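Local coordinates for protein aminopeptidase (Aneurinibacillus sp. AM-1, PDB 5IB9) that probably removes residues one at a time from the amino ends of peptides as a zinc-dependent M28-family aminopeptidase that also carries a protease-associated domain, at residues E96-V100 / L177-R182; A308-Y314 / A359-P365; Y314-G318 / H348-H352. All coordinates share one frame; numbering follows the deposited sequence.

Contact 1: residues E96-V100 / L177-R182; sequences ELVYV and LAANLR
Leu97 and Tyr99, two residues apart on strand 91-99, turn their side chains to the last turns of helix 171-182, whose axis runs at about a right angle (92°) to the strand. The tight part is largely aliphatic. Leu181 sends CD1 between the two strand residues, with Leu97 CD2 and Tyr99 CB each 3.9 Å from Leu181 CD1, while its other methyl, CD2, rests 3.5 Å from the carbonyl oxygen Leu97 O. Leu97 and Leu177 meet by their CD2 methyls, and the two side chains cross nearly perpendicularly. Leucines suit this position because their branched hydrocarbon ends pack closely between helix and strand, and Ile187, Leu119 and Ile143 extend the same core. Tyr99 points its ring away from its own amide nitrogen (chi1 173°) and toward the helix, where buried Ala178 sets CB over one face in a CH-pi contact, 4.2 Å from the Tyr99 ring centroid. The small alanine lets the ring come close to the helix backbone.

Toward solvent the packing becomes looser and more polar. Arg182 bends its chain at chi3 and brings NE to 3.8 Å from Tyr99 CE2, the guanidinium plane standing 83° from the ring. No hydrogen bond crosses the interface. This is helix-on-sheet packing through an apolar core, here within the alpha/beta protease-associated (PA) domain.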
loop_
_atom_site.group_PDB
_atom_site.type_symbol
_atom_site.label_atom_id
_atom_site.label_comp_id
_atom_site.label_asym_id
_atom_site.label_seq_id
_atom_site.Cartn_x
_atom_site.Cartn_y
_atom_site.Cartn_z
ATOM N N GLU A 96 15.419 -34.663 8.999
ATOM C CA GLU A 96 14.784 -35.054 10.262
ATOM C C GLU A 96 13.560 -34.160 10.542
ATOM O O GLU A 96 13.593 -32.974 10.258
ATOM C CB GLU A 96 15.751 -34.919 11.431
ATOM C CG GLU A 96 15.162 -35.590 12.658
ATOM C CD GLU A 96 15.992 -35.381 13.891
ATOM O OE1 GLU A 96 17.088 -34.784 13.840
ATOM O OE2 GLU A 96 15.551 -35.840 14.943
ATOM N N LEU A 97 12.499 -34.778 11.019
ATOM C CA LEU A 97 11.252 -34.087 11.468
ATOM C C LEU A 97 11.286 -33.788 12.934
ATOM O O LEU A 97 11.516 -34.686 13.748
ATOM C CB LEU A 97 10.060 -34.974 11.051
ATOM C CG LEU A 97 8.689 -34.362 11.335
ATOM C CD1 LEU A 97 8.464 -33.248 10.276
ATOM C CD2 LEU A 97 7.593 -35.474 11.255
ATOM N N VAL A 98 11.022 -32.529 13.308
ATOM C CA VAL A 98 11.151 -32.059 14.685
ATOM C C VAL A 98 9.854 -31.388 15.062
ATOM O O VAL A 98 9.437 -30.396 14.393
ATOM C CB VAL A 98 12.325 -31.020 14.909
ATOM C CG1 VAL A 98 12.443 -30.665 16.378
ATOM C CG2 VAL A 98 13.630 -31.590 14.379
ATOM N N TYR A 99 9.249 -31.911 16.118
ATOM C CA TYR A 99 8.017 -31.319 16.679
ATOM C C TYR A 99 8.318 -30.078 17.476
ATOM O O TYR A 99 9.115 -30.097 18.428
ATOM C CB TYR A 99 7.292 -32.344 17.540
ATOM C CG TYR A 99 6.106 -31.830 18.312
ATOM C CD1 TYR A 99 4.987 -31.289 17.639
ATOM C CD2 TYR A 99 6.111 -31.848 19.700
ATOM C CE1 TYR A 99 3.871 -30.813 18.340
ATOM C CE2 TYR A 99 5.006 -31.391 20.425
ATOM C CZ TYR A 99 3.886 -30.880 19.733
ATOM O OH TYR A 99 2.817 -30.434 20.465
ATOM N N VAL A 100 7.676 -28.963 17.094
ATOM C CA VAL A 100 7.926 -27.713 17.817
ATOM C C VAL A 100 6.646 -27.087 18.343
ATOM O O VAL A 100 6.542 -25.858 18.389
ATOM C CB VAL A 100 8.714 -26.673 17.009
ATOM C CG1 VAL A 100 10.136 -27.181 16.696
ATOM C CG2 VAL A 100 7.949 -26.309 15.743
ATOM N N LEU A 177 2.047 -38.410 14.412
ATOM C CA LEU A 177 3.455 -38.029 14.273
ATOM C C LEU A 177 3.949 -37.307 15.517
ATOM O O LEU A 177 5.076 -37.631 16.045
ATOM C CB LEU A 177 3.679 -37.202 12.970
ATOM C CG LEU A 177 3.783 -38.015 11.676
ATOM C CD1 LEU A 177 3.568 -37.054 10.458
ATOM C CD2 LEU A 177 5.076 -38.740 11.525
ATOM N N ALA A 178 3.162 -36.374 16.041
ATOM C CA ALA A 178 3.570 -35.618 17.208
ATOM C C ALA A 178 3.712 -36.596 18.383
ATOM O O ALA A 178 4.596 -36.392 19.186
ATOM C CB ALA A 178 2.591 -34.515 17.551
ATOM N N ALA A 179 2.824 -37.610 18.476
ATOM C CA ALA A 179 2.857 -38.548 19.609
ATOM C C ALA A 179 4.203 -39.310 19.550
ATOM O O ALA A 179 4.934 -39.391 20.580
ATOM C CB ALA A 179 1.631 -39.566 19.584
ATOM N N ASN A 180 4.501 -39.852 18.379
ATOM C CA ASN A 180 5.748 -40.614 18.166
ATOM C C ASN A 180 6.981 -39.780 18.431
ATOM O O ASN A 180 7.945 -40.232 19.066
ATOM C CB ASN A 180 5.775 -41.255 16.797
ATOM C CG ASN A 180 4.648 -42.271 16.630
ATOM O OD1 ASN A 180 3.807 -42.400 17.519
ATOM N ND2 ASN A 180 4.625 -42.982 15.512
ATOM N N LEU A 181 6.962 -38.530 17.994
ATOM C CA LEU A 181 8.119 -37.655 18.318
ATOM C C LEU A 181 8.253 -37.423 19.820
ATOM O O LEU A 181 9.345 -37.449 20.391
ATOM C CB LEU A 181 8.081 -36.303 17.539
ATOM C CG LEU A 181 8.174 -36.641 16.035
ATOM C CD1 LEU A 181 7.673 -35.435 15.156
ATOM C CD2 LEU A 181 9.611 -36.979 15.581
ATOM N N ARG A 182 7.135 -37.135 20.499
ATOM C CA ARG A 182 7.189 -36.916 21.903
ATOM C C ARG A 182 7.725 -38.190 22.606
ATOM O O ARG A 182 8.349 -38.078 23.653
ATOM C CB ARG A 182 5.809 -36.542 22.449
ATOM C CG ARG A 182 5.282 -35.155 21.961
ATOM C CD ARG A 182 4.008 -34.798 22.790
ATOM N NE ARG A 182 2.909 -34.131 22.063
ATOM C CZ ARG A 182 1.853 -34.750 21.505
ATOM N NH1 ARG A 182 1.736 -36.068 21.529
ATOM N NH2 ARG A 182 0.898 -34.039 20.885
#

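Contact 2: residues A308-Y314 / A359-P365; sequences AGDLIMY and ALFIHAP. With BES (2-(3-amino-2-hydroxy-4-phenyl-butyrylamino)-4-methyl-pentanoic acid), chain H.
An antiparallel strand pair in the M28 peptidase domain joins strand 310-315 to strand 358-364, where Ile312 faces Ile362 and Tyr314 faces Leu360 as hydrogen-bonded pairs. Tyr314 N gives a short bond of 2.7 Å to Leu360 O, returned by Leu360 N to Tyr314 O, and both donors lie in the carbonyl plane of their acceptors. At the Ile312 pair the bonds are uneven: Ile312 N reaches Ile362 O at 2.9 Å, whereas the return bond from Ile362 N to Ile312 O stretches to 3.3 Å. Nearby, Gly309 N bonds to Pro365 O, past the cis peptide that precedes the proline.

The sheet face bearing Ile312, Tyr314, Leu360, Ile362 and Ala364 is mostly apolar along Ile312 to Tyr314 and is turned to the active site through Ile362. Ile362 CG2 presses 3.5 Å from Tyr314 CD2, Leu360 CD2 lies at the edge of the same ring, and Ala364 CB, small enough to fit there, approaches Tyr314 OH. Both torsions of the Ile362 CG1 branch are extended (chi1 -179°, chi2 161°), carrying CD1 to 3.6 Å from C11 of the inhibitor's phenyl ring; Ile362 is one of the residues of the ligand pocket.

On the reverse face Met313 and Phe361 lie side by side, SD 4.5 Å from the Phe361 ring centroid in an oblique Met-aromatic contact, and Leu311 CD1 lies over one face of the His363 imidazole, toward its rim. Helix 382-400 packs on this face through Val388 and Val392, helix 322-334 through Val323 and Thr324, while strands 294-300 and 340-342 flank the pair.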
loop_
_atom_site.group_PDB
_atom_site.type_symbol
_atom_site.label_atom_id
_atom_site.label_comp_id
_atom_site.label_asym_id
_atom_site.label_seq_id
_atom_site.Cartn_x
_atom_site.Cartn_y
_atom_site.Cartn_z
ATOM N N ALA A 308 -28.707 -20.774 3.572
ATOM C CA ALA A 308 -28.089 -20.171 4.736
ATOM C C ALA A 308 -29.173 -19.788 5.675
ATOM O O ALA A 308 -30.356 -19.798 5.325
ATOM C CB ALA A 308 -27.362 -18.852 4.262
ATOM N N GLY A 309 -28.735 -19.297 6.833
ATOM C CA GLY A 309 -29.687 -18.866 7.819
ATOM C C GLY A 309 -30.220 -17.463 7.813
ATOM O O GLY A 309 -30.470 -16.909 6.724
ATOM N N ASP A 310 -30.521 -16.949 9.013
ATOM C CA ASP A 310 -31.228 -15.668 9.067
ATOM C C ASP A 310 -30.147 -14.558 8.912
ATOM O O ASP A 310 -29.001 -14.766 9.200
ATOM C CB ASP A 310 -31.885 -15.407 10.436
ATOM C CG ASP A 310 -32.901 -16.501 10.850
ATOM O OD1 ASP A 310 -32.960 -16.813 12.077
ATOM O OD2 ASP A 310 -33.616 -16.991 9.960
ATOM N N LEU A 311 -30.616 -13.393 8.540
ATOM C CA LEU A 311 -29.701 -12.222 8.426
ATOM C C LEU A 311 -29.086 -11.864 9.801
ATOM O O LEU A 311 -29.818 -11.864 10.823
ATOM C CB LEU A 311 -30.546 -11.064 7.829
ATOM C CG LEU A 311 -29.743 -9.869 7.321
ATOM C CD1 LEU A 311 -28.809 -10.255 6.258
ATOM C CD2 LEU A 311 -30.784 -8.795 6.958
ATOM N N ILE A 312 -27.832 -11.427 9.809
ATOM C CA ILE A 312 -27.232 -10.914 11.021
ATOM C C ILE A 312 -26.331 -9.761 10.611
ATOM O O ILE A 312 -25.874 -9.697 9.443
ATOM C CB ILE A 312 -26.446 -12.025 11.762
ATOM C CG1 ILE A 312 -25.877 -11.530 13.126
ATOM C CG2 ILE A 312 -25.387 -12.581 10.884
ATOM C CD1 ILE A 312 -25.644 -12.728 14.060
ATOM N N MET A 313 -26.023 -8.901 11.569
ATOM C CA MET A 313 -25.018 -7.843 11.279
ATOM C C MET A 313 -23.769 -8.145 12.086
ATOM O O MET A 313 -23.873 -8.278 13.278
ATOM C CB MET A 313 -25.544 -6.538 11.784
ATOM C CG MET A 313 -26.847 -6.141 11.135
ATOM S SD MET A 313 -27.583 -4.586 11.701
ATOM C CE MET A 313 -28.014 -5.020 13.428
ATOM N N TYR A 314 -22.579 -8.158 11.476
ATOM C CA TYR A 314 -21.373 -8.428 12.230
ATOM C C TYR A 314 -20.491 -7.189 12.273
ATOM O O TYR A 314 -20.261 -6.497 11.276
ATOM C CB TYR A 314 -20.563 -9.511 11.554
ATOM C CG TYR A 314 -21.046 -10.933 11.790
ATOM C CD1 TYR A 314 -21.354 -11.384 13.050
ATOM C CD2 TYR A 314 -21.217 -11.766 10.717
ATOM C CE1 TYR A 314 -21.829 -12.739 13.221
ATOM C CE2 TYR A 314 -21.699 -13.150 10.876
ATOM C CZ TYR A 314 -21.941 -13.578 12.137
ATOM O OH TYR A 314 -22.439 -14.873 12.341
ATOM N N ALA A 359 -20.387 -2.428 9.312
ATOM C CA ALA A 359 -20.904 -3.734 9.663
ATOM C C ALA A 359 -21.088 -4.528 8.394
ATOM O O ALA A 359 -21.465 -3.930 7.319
ATOM C CB ALA A 359 -22.314 -3.554 10.346
ATOM N N LEU A 360 -20.986 -5.830 8.536
ATOM C CA LEU A 360 -21.252 -6.840 7.482
ATOM C C LEU A 360 -22.639 -7.350 7.681
ATOM O O LEU A 360 -23.057 -7.767 8.807
ATOM C CB LEU A 360 -20.215 -7.937 7.657
ATOM C CG LEU A 360 -20.584 -9.220 6.920
ATOM C CD1 LEU A 360 -20.665 -9.074 5.350
ATOM C CD2 LEU A 360 -19.516 -10.367 7.268
ATOM N N PHE A 361 -23.371 -7.356 6.593
ATOM C CA PHE A 361 -24.742 -8.012 6.479
ATOM C C PHE A 361 -24.608 -9.312 5.714
ATOM O O PHE A 361 -24.069 -9.286 4.598
ATOM C CB PHE A 361 -25.754 -7.067 5.756
ATOM C CG PHE A 361 -26.042 -5.813 6.549
ATOM C CD1 PHE A 361 -27.245 -5.709 7.223
ATOM C CD2 PHE A 361 -25.112 -4.779 6.673
ATOM C CE1 PHE A 361 -27.568 -4.579 8.020
ATOM C CE2 PHE A 361 -25.436 -3.626 7.486
ATOM C CZ PHE A 361 -26.622 -3.551 8.162
ATOM N N ILE A 362 -25.009 -10.428 6.351
ATOM C CA ILE A 362 -24.750 -11.804 5.808
ATOM C C ILE A 362 -25.790 -12.701 6.425
ATOM O O ILE A 362 -26.317 -12.396 7.524
ATOM C CB ILE A 362 -23.366 -12.248 6.242
ATOM C CG1 ILE A 362 -23.051 -13.652 5.668
ATOM C CG2 ILE A 362 -23.124 -12.143 7.757
ATOM C CD1 ILE A 362 -21.490 -13.941 5.680
ATOM N N HIS A 363 -26.154 -13.759 5.660
ATOM C CA HIS A 363 -27.057 -14.762 6.264
ATOM C C HIS A 363 -26.178 -15.826 6.954
ATOM O O HIS A 363 -25.307 -16.381 6.354
ATOM C CB HIS A 363 -27.921 -15.405 5.250
ATOM C CG HIS A 363 -28.853 -14.461 4.560
ATOM N ND1 HIS A 363 -30.010 -13.956 5.098
ATOM C CD2 HIS A 363 -28.753 -13.931 3.315
ATOM C CE1 HIS A 363 -30.586 -13.122 4.222
ATOM N NE2 HIS A 363 -29.838 -13.123 3.130
ATOM N N ALA A 364 -26.483 -16.060 8.249
ATOM C CA ALA A 364 -25.636 -16.948 9.085
ATOM C C ALA A 364 -26.564 -17.839 9.923
ATOM O O ALA A 364 -27.666 -17.481 10.276
ATOM C CB ALA A 364 -24.732 -16.108 10.004
ATOM N N PRO A 365 -26.133 -19.096 10.139
ATOM C CA PRO A 365 -24.928 -19.728 9.629
ATOM C C PRO A 365 -24.978 -19.861 8.079
ATOM O O PRO A 365 -26.068 -20.017 7.445
ATOM C CB PRO A 365 -24.933 -21.121 10.344
ATOM C CG PRO A 365 -26.370 -21.344 10.609
ATOM C CD PRO A 365 -26.948 -19.998 10.975
HETATM N N2 BES H . -17.731 -13.945 2.729
HETATM C C1 BES H . -16.452 -14.422 3.256
HETATM C C6 BES H . -16.414 -14.130 4.754
HETATM C C7 BES H . -17.330 -14.931 5.673
HETATM C C8 BES H . -17.592 -16.312 5.487
HETATM C C12 BES H . -17.901 -14.259 6.776
HETATM C C9 BES H . -18.420 -16.993 6.405
HETATM C C11 BES H . -18.740 -14.945 7.697
HETATM C C10 BES H . -18.997 -16.311 7.495
HETATM C C2 BES H . -15.294 -13.735 2.522
HETATM O O2 BES H . -15.713 -13.861 1.165
HETATM C C3 BES H . -14.097 -14.584 2.781
HETATM O O3 BES H . -14.090 -15.719 2.316
HETATM N N1 BES H . -13.183 -14.105 3.552
HETATM C C4 BES H . -12.030 -14.941 3.899
HETATM C C13 BES H . -11.200 -14.037 4.794
HETATM C C14 BES H . -10.666 -12.778 4.103
HETATM C C15 BES H . -9.775 -12.124 5.151
HETATM C C16 BES H . -9.939 -13.026 2.779
HETATM C C5 BES H . -12.385 -16.132 4.781
HETATM O O1 BES H . -11.561 -17.088 4.870
HETATM O O4 BES H . -13.448 -16.187 5.425
#

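Contact 3: residues Y314-G318 / H348-H352; sequences YTIDG and HESFH
Ile316 sets its CB over the imidazole of His352, almost above the ring centre, 3.6 Å from the His352 centroid and only 10° off the ring normal, a close CH-pi contact. CB and CG2 lie over the ring, CG2 toward CD2, while CG1 passes its rim beside His352 CG and CB. A beta-branched residue suits the place, since the branch at CB gives the ring a broad aliphatic cover. His352 turns its ring to the side away from its own backbone nitrogen (chi1 177°), extending it from helix 348-352 to meet the isoleucine.

The far end of the isoleucine turns to His348 and Glu349. Ile316 CD1 touches His348 NE2 at 3.5 Å, meeting that ring obliquely, and also rests on Glu349 CB at 3.8 Å. The His348 ring further lies against the carbonyl oxygen Tyr314 O, 3.6 Å from His348 CD2, while its NE2 is hydrogen-bonded to the backbone oxygen of Glu343.

Asp317, in the type I turn from Thr315 to Gly318, meets the edge of the His352 ring instead of its face. Its OD1 lies in the ring plane 3.4 Å from His352 CE1, and the carboxylate plane is turned 81° against the imidazole. A water, also in that plane, hydrogen-bonds to His352 NE2 at 2.7 Å.

No direct hydrogen bond joins the two segments, so between them apolar packing is the main link, with one water bridging Asp317 and His352, weakly on the aspartate side. The nearby carboxylate would probably favour a protonated His352, whose charge state is not visible.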
loop_
_atom_site.group_PDB
_atom_site.type_symbol
_atom_site.label_atom_id
_atom_site.label_comp_id
_atom_site.label_asym_id
_atom_site.label_seq_id
_atom_site.Cartn_x
_atom_site.Cartn_y
_atom_site.Cartn_z
ATOM N N TYR A 314 -22.579 -8.158 11.476
ATOM C CA TYR A 314 -21.373 -8.428 12.230
ATOM C C TYR A 314 -20.491 -7.189 12.273
ATOM O O TYR A 314 -20.261 -6.497 11.276
ATOM C CB TYR A 314 -20.563 -9.511 11.554
ATOM C CG TYR A 314 -21.046 -10.933 11.790
ATOM C CD1 TYR A 314 -21.354 -11.384 13.050
ATOM C CD2 TYR A 314 -21.217 -11.766 10.717
ATOM C CE1 TYR A 314 -21.829 -12.739 13.221
ATOM C CE2 TYR A 314 -21.699 -13.150 10.876
ATOM C CZ TYR A 314 -21.941 -13.578 12.137
ATOM O OH TYR A 314 -22.439 -14.873 12.341
ATOM N N THR A 315 -19.936 -6.897 13.465
ATOM C CA THR A 315 -18.999 -5.848 13.597
ATOM C C THR A 315 -17.631 -6.438 14.061
ATOM O O THR A 315 -17.603 -7.534 14.696
ATOM C CB THR A 315 -19.416 -4.709 14.550
ATOM O OG1 THR A 315 -19.487 -5.307 15.863
ATOM C CG2 THR A 315 -20.809 -4.195 14.157
ATOM N N ILE A 316 -16.554 -5.728 13.804
ATOM C CA ILE A 316 -15.198 -6.296 14.122
ATOM C C ILE A 316 -15.017 -6.462 15.619
ATOM O O ILE A 316 -14.405 -7.499 15.970
ATOM C CB ILE A 316 -14.131 -5.294 13.579
ATOM C CG1 ILE A 316 -14.228 -5.172 12.027
ATOM C CG2 ILE A 316 -12.714 -5.694 14.004
ATOM C CD1 ILE A 316 -14.259 -6.462 11.246
ATOM N N ASP A 317 -15.482 -5.460 16.394
ATOM C CA ASP A 317 -15.331 -5.507 17.853
ATOM C C ASP A 317 -16.534 -6.098 18.564
ATOM O O ASP A 317 -16.557 -6.070 19.796
ATOM C CB ASP A 317 -14.950 -4.116 18.364
ATOM C CG ASP A 317 -15.876 -3.034 17.879
ATOM O OD1 ASP A 317 -15.520 -1.825 18.089
ATOM O OD2 ASP A 317 -16.968 -3.345 17.297
ATOM N N GLY A 318 -17.546 -6.619 17.864
ATOM C CA GLY A 318 -18.774 -7.088 18.555
ATOM C C GLY A 318 -19.538 -6.027 19.330
ATOM O O GLY A 318 -20.375 -6.387 20.176
ATOM N N HIS A 348 -15.682 -4.827 5.488
ATOM C CA HIS A 348 -15.965 -3.878 6.588
ATOM C C HIS A 348 -14.749 -3.713 7.483
ATOM O O HIS A 348 -14.589 -2.649 8.087
ATOM C CB HIS A 348 -17.194 -4.266 7.383
ATOM C CG HIS A 348 -17.092 -5.632 7.996
ATOM N ND1 HIS A 348 -16.804 -6.790 7.273
ATOM C CD2 HIS A 348 -17.303 -5.993 9.278
ATOM C CE1 HIS A 348 -16.788 -7.817 8.146
ATOM N NE2 HIS A 348 -17.120 -7.351 9.356
ATOM N N GLU A 349 -13.881 -4.723 7.572
ATOM C CA GLU A 349 -12.649 -4.611 8.400
ATOM C C GLU A 349 -11.741 -3.497 7.936
ATOM O O GLU A 349 -10.995 -2.937 8.743
ATOM C CB GLU A 349 -11.921 -5.919 8.294
ATOM C CG GLU A 349 -10.820 -6.097 9.389
ATOM C CD GLU A 349 -10.381 -7.569 9.428
ATOM O OE1 GLU A 349 -11.207 -8.522 9.570
ATOM O OE2 GLU A 349 -9.205 -7.779 9.284
ATOM N N SER A 350 -11.795 -3.155 6.654
ATOM C CA SER A 350 -10.941 -2.056 6.156
ATOM C C SER A 350 -11.344 -0.674 6.570
ATOM O O SER A 350 -10.511 0.236 6.634
ATOM C CB SER A 350 -10.884 -2.211 4.624
ATOM O OG SER A 350 -10.354 -3.522 4.289
ATOM N N PHE A 351 -12.644 -0.577 6.820
ATOM C CA PHE A 351 -13.218 0.735 7.247
ATOM C C PHE A 351 -13.212 0.783 8.761
ATOM O O PHE A 351 -12.936 1.867 9.292
ATOM C CB PHE A 351 -14.593 0.933 6.573
ATOM C CG PHE A 351 -14.460 0.938 5.100
ATOM C CD1 PHE A 351 -14.010 2.097 4.444
ATOM C CD2 PHE A 351 -14.548 -0.244 4.349
ATOM C CE1 PHE A 351 -13.721 2.088 3.054
ATOM C CE2 PHE A 351 -14.295 -0.252 2.969
ATOM C CZ PHE A 351 -13.877 0.938 2.322
ATOM N N HIS A 352 -13.548 -0.283 9.471
ATOM C CA HIS A 352 -13.378 -0.275 10.918
ATOM C C HIS A 352 -11.935 0.144 11.286
ATOM O O HIS A 352 -11.758 0.902 12.276
ATOM C CB HIS A 352 -13.720 -1.644 11.421
ATOM C CG HIS A 352 -13.506 -1.755 12.876
ATOM N ND1 HIS A 352 -14.502 -1.438 13.772
ATOM C CD2 HIS A 352 -12.434 -2.179 13.581
ATOM C CE1 HIS A 352 -14.039 -1.637 15.002
ATOM N NE2 HIS A 352 -12.770 -1.995 14.915
HETATM O O HOH W 1 -12.175 -1.836 17.518
#

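In the fold
Contact 1 belongs to the PA domain, while contacts 2 and 3 lie in the peptidase domain, their centres about 41 and 39 Å from that of contact 1. Contacts 1 and 2 are both partly buried; contact 2 has the larger buried centre, with exposed ends, and is held by backbone hydrogen bonds. Contact 3 is a surface contact in which imidazole rings, a carboxylate and water join the hydrocarbon. Contact 1 has no hydrogen bond across it and relies on van der Waals packing and a CH-pi contact. Contacts 2 and 3 share Tyr314 and strand 310-315, contact 3 being nested in the chain loop that contact 2 closes; they also touch directly, with Leu360 CB 3.5 Å from His348 CE1.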